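PDB 1NP6: molybdopterin-guanine dinucleotide biosynthesis adapter protein from Escherichia coli, which binds GTP, hydrolyses it weakly, and may act as an adapter for efficient synthesis and use of the molybdopterin guanine dinucleotide cofactor. Local coordinates for residues B[131-134]-B[139-142]; B[28-33]-B[163-168]. All blocks are in the same frame, centred on the assembly; numbering follows the deposited sequence.

Overall arrangement
The chain begins with strand 8-12 and the Walker A loop, which leads into helix 19-32; the end of that helix and Arg-33 supply the first half of contact 2. Its partner, 163-168 on helix 158-170, comes 130 residues later, so contact 2 closes a large loop holding much of the parallel sheet. Contact 1 is nested inside it: with four residues between them, the loop segment 131-134 lies over 139-142 of the strand that follows. The contacts, with centres about 20 Å apart, lie on opposite faces of the sheet. They meet through that strand, where Ala-139 CB packs 3.7 Å from Phe-164 CZ. Contact 2 ties two helices together, contact 1 a loop to a strand.

Contact 1 of 2, residues B[131-134]-B[139-142]; sequences LVID and AVAS
Ile-133 reaches Val-140 by setting CG1 anti to its carbonyl carbon (chi1 -55°) and running on extended to CD1 (chi2 171°); Val-140 offers both methyls, with CG1 anti to its backbone N (chi1 175°) and CG2 anti to the carbonyl carbon. The contact belongs to the P-loop NTPase fold of this GTP-binding protein. Here the loop between strands 116-120 and 137-142 folds back over one face of the parallel sheet. Only side chains bridge the two segments; the nearest CA atoms, those of Ile-133 and Val-140, are 8.7 Å apart, and no hydrogen bond crosses. The terminal methyl of Ile-133 does the touching, with the two side chains crossing at about a right angle. Leu-131 reaches the other valine branch more loosely, its CD1 4.5 Å from Val-140 CG1, so the two loop residues divide the valine methyls between them. Backbone bonds from Val-140 to Ala-151 and Leu-153, and from its neighbours Ala-139 and Ala-141 to strand 116-120, hold the strand in the sheet beneath the loop. Leu-146 and Leu-148 also pack on Val-140, and Leu-148 touches Ile-133 as well, so the valine sits in an apolar patch. Leu-131 extends this patch to Val-118, Phe-120 and Trp-14, with its side chain about 7 Å from that of Thr-17, an inferred GTP-binding residue. The closest approach across the contact is Ile-133 CD1 to Val-140 CG2, 4.1 Å.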
ATOM      1  N   LEU B 131      31.922 -11.169  11.851  1.00 41.08           N
ATOM      2  CA  LEU B 131      31.094  -9.975  11.641  1.00 58.45           C
ATOM      3  C   LEU B 131      31.693  -9.039  10.586  1.00 66.88           C
ATOM      4  O   LEU B 131      32.878  -8.693  10.654  1.00 58.86           O
ATOM      5  CB  LEU B 131      30.921  -9.191  12.945  1.00 49.67           C
ATOM      6  CG  LEU B 131      29.904  -9.686  13.972  1.00 51.24           C
ATOM      7  CD1 LEU B 131      30.035  -8.877  15.253  1.00 55.97           C
ATOM      8  CD2 LEU B 131      28.477  -9.629  13.439  1.00 50.56           C
ATOM      9  N   VAL B 132      30.866  -8.626   9.627  1.00 66.59           N
ATOM     10  CA  VAL B 132      31.272  -7.663   8.597  1.00 59.28           C
ATOM     11  C   VAL B 132      30.768  -6.253   8.948  1.00 60.37           C
ATOM     12  O   VAL B 132      29.572  -5.968   8.871  1.00 66.04           O
ATOM     13  CB  VAL B 132      30.854  -8.113   7.147  1.00 57.62           C
ATOM     14  CG1 VAL B 132      31.440  -9.472   6.808  1.00 57.23           C
ATOM     15  CG2 VAL B 132      29.338  -8.153   6.962  1.00 68.83           C
ATOM     16  N   ILE B 133      31.693  -5.389   9.361  1.00 50.97           N
ATOM     17  CA  ILE B 133      31.377  -4.030   9.794  1.00 48.32           C
ATOM     18  C   ILE B 133      31.899  -2.992   8.797  1.00 54.62           C
ATOM     19  O   ILE B 133      33.010  -2.476   8.966  1.00 47.40           O
ATOM     20  CB  ILE B 133      31.966  -3.750  11.203  1.00 45.03           C
ATOM     21  CG1 ILE B 133      31.491  -4.798  12.220  1.00 60.79           C
ATOM     22  CG2 ILE B 133      31.615  -2.325  11.657  1.00 40.28           C
ATOM     23  CD1 ILE B 133      32.184  -4.715  13.576  1.00 70.55           C
ATOM     24  N   ASP B 134      31.087  -2.687   7.782  1.00 55.16           N
ATOM     25  CA  ASP B 134      31.424  -1.699   6.748  1.00 66.24           C
ATOM     26  C   ASP B 134      31.250  -0.257   7.251  1.00 63.36           C
ATOM     27  O   ASP B 134      30.994  -0.040   8.441  1.00 58.50           O
ATOM     28  CB  ASP B 134      30.609  -1.948   5.466  1.00 65.57           C
ATOM     29  CG  ASP B 134      29.112  -1.777   5.674  1.00 75.30           C
ATOM     30  OD1 ASP B 134      28.356  -2.722   5.369  1.00 76.71           O
ATOM     31  OD2 ASP B 134      28.597  -0.734   6.131  1.00 65.58           O
ATOM     32  N   ALA B 139      26.760   1.170  15.154  1.00 34.33           N
ATOM     33  CA  ALA B 139      26.813   0.419  16.419  1.00 35.72           C
ATOM     34  C   ALA B 139      26.631  -1.079  16.179  1.00 35.03           C
ATOM     35  O   ALA B 139      26.085  -1.472  15.157  1.00 34.26           O
ATOM     36  CB  ALA B 139      25.732   0.923  17.348  1.00 29.03           C
ATOM     37  N   VAL B 140      27.105  -1.899  17.121  1.00 41.53           N
ATOM     38  CA  VAL B 140      26.788  -3.331  17.182  1.00 33.43           C
ATOM     39  C   VAL B 140      26.054  -3.578  18.503  1.00 39.40           C
ATOM     40  O   VAL B 140      26.612  -3.285  19.550  1.00 31.13           O
ATOM     41  CB  VAL B 140      28.064  -4.206  17.163  1.00 37.31           C
ATOM     42  CG1 VAL B 140      27.742  -5.689  17.358  1.00 28.96           C
ATOM     43  CG2 VAL B 140      28.862  -4.019  15.838  1.00 27.64           C
ATOM     44  N   ALA B 141      24.820  -4.086  18.446  1.00 34.65           N
ATOM     45  CA  ALA B 141      24.094  -4.527  19.663  1.00 28.58           C
ATOM     46  C   ALA B 141      24.397  -5.993  19.923  1.00 27.59           C
ATOM     47  O   ALA B 141      24.128  -6.862  19.075  1.00 35.34           O
ATOM     48  CB  ALA B 141      22.601  -4.308  19.508  1.00 34.47           C
ATOM     49  N   SER B 142      24.975  -6.271  21.089  1.00 32.19           N
ATOM     50  CA  SER B 142      25.529  -7.582  21.379  1.00 26.28           C
ATOM     51  C   SER B 142      25.143  -8.111  22.776  1.00 32.02           C
ATOM     52  O   SER B 142      24.851  -7.334  23.660  1.00 33.26           O
ATOM     53  CB  SER B 142      27.053  -7.533  21.345  1.00 27.12           C
ATOM     54  OG  SER B 142      27.580  -8.848  21.419  1.00 36.05           O
TER

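Contact 2 of 2, residues B[28-33]-B[163-168]; sequences PALCAR and DFVVEW
The apolar pair of the contact is Leu-30 with Val-165. Leu-30 bears on the second helix through one branch, CD2, which lies 4.3 Å from Val-165 CG1; its CG is anti to the carbonyl carbon (chi1 -69°) and CD1 continues the extended chain, leaving CD2 as the branch that reaches across. Nearer the surface, the aliphatic stem of Arg-33 passes loosely by Val-166, with Arg-33 CD 4.4 Å from Val-166 CG2. These contacts pack the end of the helix that follows the P-loop against the C-terminal helix 158-170, and both helices lie on the same face of the parallel sheet: Leu-30 and Val-165 each touch Leu-103 of its strand 103-107. Ile-35 touches Leu-30 and Val-166 from the loop after the first helix. The charged part lies toward the solvent side. Arg-33 and Asp-163 face each other there as a salt bridge whose geometry is doubtful, because NH1 of Arg-33 and OD1 of Asp-163 are modelled too close together. A second salt bridge runs from Arg-33 NH2 to Glu-159 OE1, one turn earlier on helix 158-170.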
ATOM      1  N   PRO B  28       7.565  -0.155  19.825  1.00 40.69           N
ATOM      2  CA  PRO B  28       6.733   0.365  20.930  1.00 32.00           C
ATOM      3  C   PRO B  28       7.476   1.362  21.812  1.00 28.16           C
ATOM      4  O   PRO B  28       6.899   2.399  22.150  1.00 38.46           O
ATOM      5  CB  PRO B  28       6.363  -0.901  21.737  1.00 40.42           C
ATOM      6  CG  PRO B  28       6.454  -2.026  20.758  1.00 47.92           C
ATOM      7  CD  PRO B  28       7.581  -1.634  19.786  1.00 35.94           C
ATOM      8  N   ALA B  29       8.731   1.043  22.166  1.00 28.79           N
ATOM      9  CA  ALA B  29       9.565   1.880  22.993  1.00 32.85           C
ATOM     10  C   ALA B  29       9.834   3.240  22.348  1.00 43.43           C
ATOM     11  O   ALA B  29       9.832   4.272  23.024  1.00 40.66           O
ATOM     12  CB  ALA B  29      10.858   1.175  23.312  1.00 40.61           C
ATOM     13  N   LEU B  30      10.067   3.242  21.041  1.00 40.49           N
ATOM     14  CA  LEU B  30      10.197   4.501  20.314  1.00 40.65           C
ATOM     15  C   LEU B  30       8.882   5.303  20.349  1.00 31.92           C
ATOM     16  O   LEU B  30       8.888   6.509  20.611  1.00 37.03           O
ATOM     17  CB  LEU B  30      10.655   4.246  18.864  1.00 33.55           C
ATOM     18  CG  LEU B  30      12.094   3.726  18.672  1.00 44.80           C
ATOM     19  CD1 LEU B  30      12.355   3.305  17.222  1.00 30.42           C
ATOM     20  CD2 LEU B  30      13.153   4.732  19.151  1.00 35.20           C
ATOM     21  N   CYS B  31       7.767   4.621  20.078  1.00 32.62           N
ATOM     22  CA  CYS B  31       6.454   5.248  20.042  1.00 38.56           C
ATOM     23  C   CYS B  31       6.110   5.883  21.399  1.00 44.38           C
ATOM     24  O   CYS B  31       5.459   6.931  21.455  1.00 43.57           O
ATOM     25  CB  CYS B  31       5.382   4.218  19.672  1.00 40.30           C
ATOM     26  SG  CYS B  31       5.274   3.807  17.923  1.00 41.88           S
ATOM     27  N   ALA B  32       6.568   5.255  22.480  1.00 40.17           N
ATOM     28  CA  ALA B  32       6.335   5.771  23.838  1.00 51.00           C
ATOM     29  C   ALA B  32       7.001   7.129  24.077  1.00 54.05           C
ATOM     30  O   ALA B  32       6.497   7.927  24.861  1.00 56.54           O
ATOM     31  CB  ALA B  32       6.796   4.772  24.880  1.00 34.30           C
ATOM     32  N   ARG B  33       8.130   7.381  23.408  1.00 48.46           N
ATOM     33  CA  ARG B  33       8.830   8.670  23.505  1.00 36.56           C
ATOM     34  C   ARG B  33       8.285   9.748  22.539  1.00 33.49           C
ATOM     35  O   ARG B  33       8.805  10.882  22.493  1.00 37.00           O
ATOM     36  CB  ARG B  33      10.337   8.478  23.295  1.00 47.85           C
ATOM     37  CG  ARG B  33      11.048   7.674  24.371  1.00 42.76           C
ATOM     38  CD  ARG B  33      12.316   6.999  23.883  1.00 38.00           C
ATOM     39  NE  ARG B  33      12.783   5.941  24.779  1.00 45.66           N
ATOM     40  CZ  ARG B  33      13.735   6.093  25.690  1.00 44.77           C
ATOM     41  NH1 ARG B  33      14.337   7.261  25.849  1.00 62.92           N
ATOM     42  NH2 ARG B  33      14.092   5.071  26.451  1.00 46.41           N
ATOM     43  N   ASP B 163      17.305   4.985  23.481  1.00 33.47           N
ATOM     44  CA  ASP B 163      18.019   6.213  23.810  1.00 40.65           C
ATOM     45  C   ASP B 163      19.083   6.502  22.755  1.00 39.48           C
ATOM     46  O   ASP B 163      19.266   7.652  22.363  1.00 38.57           O
ATOM     47  CB  ASP B 163      18.702   6.119  25.180  1.00 43.85           C
ATOM     48  CG  ASP B 163      17.716   6.196  26.348  1.00 48.88           C
ATOM     49  OD1 ASP B 163      16.519   6.455  26.126  1.00 49.70           O
ATOM     50  OD2 ASP B 163      18.061   6.008  27.524  1.00 45.31           O
ATOM     51  N   PHE B 164      19.782   5.456  22.320  1.00 33.51           N
ATOM     52  CA  PHE B 164      20.881   5.600  21.356  1.00 37.21           C
ATOM     53  C   PHE B 164      20.359   6.039  19.980  1.00 39.30           C
ATOM     54  O   PHE B 164      21.014   6.828  19.264  1.00 36.90           O
ATOM     55  CB  PHE B 164      21.690   4.297  21.264  1.00 35.68           C
ATOM     56  CG  PHE B 164      22.770   4.322  20.209  1.00 33.86           C
ATOM     57  CD1 PHE B 164      24.057   4.745  20.524  1.00 34.43           C
ATOM     58  CD2 PHE B 164      22.487   3.925  18.901  1.00 31.89           C
ATOM     59  CE1 PHE B 164      25.052   4.789  19.540  1.00 38.75           C
ATOM     60  CE2 PHE B 164      23.475   3.965  17.919  1.00 42.90           C
ATOM     61  CZ  PHE B 164      24.760   4.391  18.250  1.00 34.66           C
ATOM     62  N   VAL B 165      19.195   5.510  19.609  1.00 30.43           N
ATOM     63  CA  VAL B 165      18.536   5.889  18.360  1.00 35.86           C
ATOM     64  C   VAL B 165      18.080   7.354  18.411  1.00 41.04           C
ATOM     65  O   VAL B 165      18.369   8.114  17.504  1.00 25.38           O
ATOM     66  CB  VAL B 165      17.391   4.916  17.954  1.00 31.34           C
ATOM     67  CG1 VAL B 165      16.622   5.414  16.713  1.00 33.53           C
ATOM     68  CG2 VAL B 165      17.906   3.488  17.730  1.00 27.34           C
ATOM     69  N   VAL B 166      17.396   7.786  19.464  1.00 27.82           N
ATOM     70  CA  VAL B 166      17.096   9.236  19.586  1.00 42.86           C
ATOM     71  C   VAL B 166      18.332  10.169  19.405  1.00 46.36           C
ATOM     72  O   VAL B 166      18.284  11.171  18.671  1.00 36.63           O
ATOM     73  CB  VAL B 166      16.382   9.574  20.914  1.00 43.84           C
ATOM     74  CG1 VAL B 166      16.142  11.091  21.034  1.00 42.00           C
ATOM     75  CG2 VAL B 166      15.073   8.832  20.997  1.00 36.81           C
ATOM     76  N   GLU B 167      19.427   9.818  20.072  1.00 36.44           N
ATOM     77  CA  GLU B 167      20.644  10.618  20.058  1.00 38.46           C
ATOM     78  C   GLU B 167      21.285  10.683  18.669  1.00 39.90           C
ATOM     79  O   GLU B 167      21.811  11.720  18.289  1.00 37.90           O
ATOM     80  CB  GLU B 167      21.635  10.092  21.095  1.00 34.90           C
ATOM     81  CG  GLU B 167      21.366  10.652  22.479  1.00 49.29           C
ATOM     82  CD  GLU B 167      21.499   9.613  23.572  1.00 69.07           C
ATOM     83  OE1 GLU B 167      22.549   8.937  23.625  1.00 69.30           O
ATOM     84  OE2 GLU B 167      20.556   9.479  24.380  1.00 66.85           O
ATOM     85  N   TRP B 168      21.240   9.565  17.941  1.00 32.62           N
ATOM     86  CA  TRP B 168      21.641   9.500  16.544  1.00 44.46           C
ATOM     87  C   TRP B 168      20.732  10.366  15.664  1.00 50.41           C
ATOM     88  O   TRP B 168      21.222  11.074  14.768  1.00 31.30           O
ATOM     89  CB  TRP B 168      21.671   8.043  16.055  1.00 36.57           C
ATOM     90  CG  TRP B 168      21.892   7.926  14.564  1.00 26.41           C
ATOM     91  CD1 TRP B 168      23.097   8.006  13.894  1.00 34.75           C
ATOM     92  CD2 TRP B 168      20.891   7.719  13.562  1.00 34.02           C
ATOM     93  NE1 TRP B 168      22.891   7.851  12.544  1.00 31.05           N
ATOM     94  CE2 TRP B 168      21.550   7.688  12.308  1.00 33.40           C
ATOM     95  CE3 TRP B 168      19.491   7.568  13.588  1.00 25.47           C
ATOM     96  CZ2 TRP B 168      20.860   7.504  11.105  1.00 36.52           C
ATOM     97  CZ3 TRP B 168      18.808   7.389  12.394  1.00 37.63           C
ATOM     98  CH2 TRP B 168      19.499   7.351  11.163  1.00 35.07           C
TER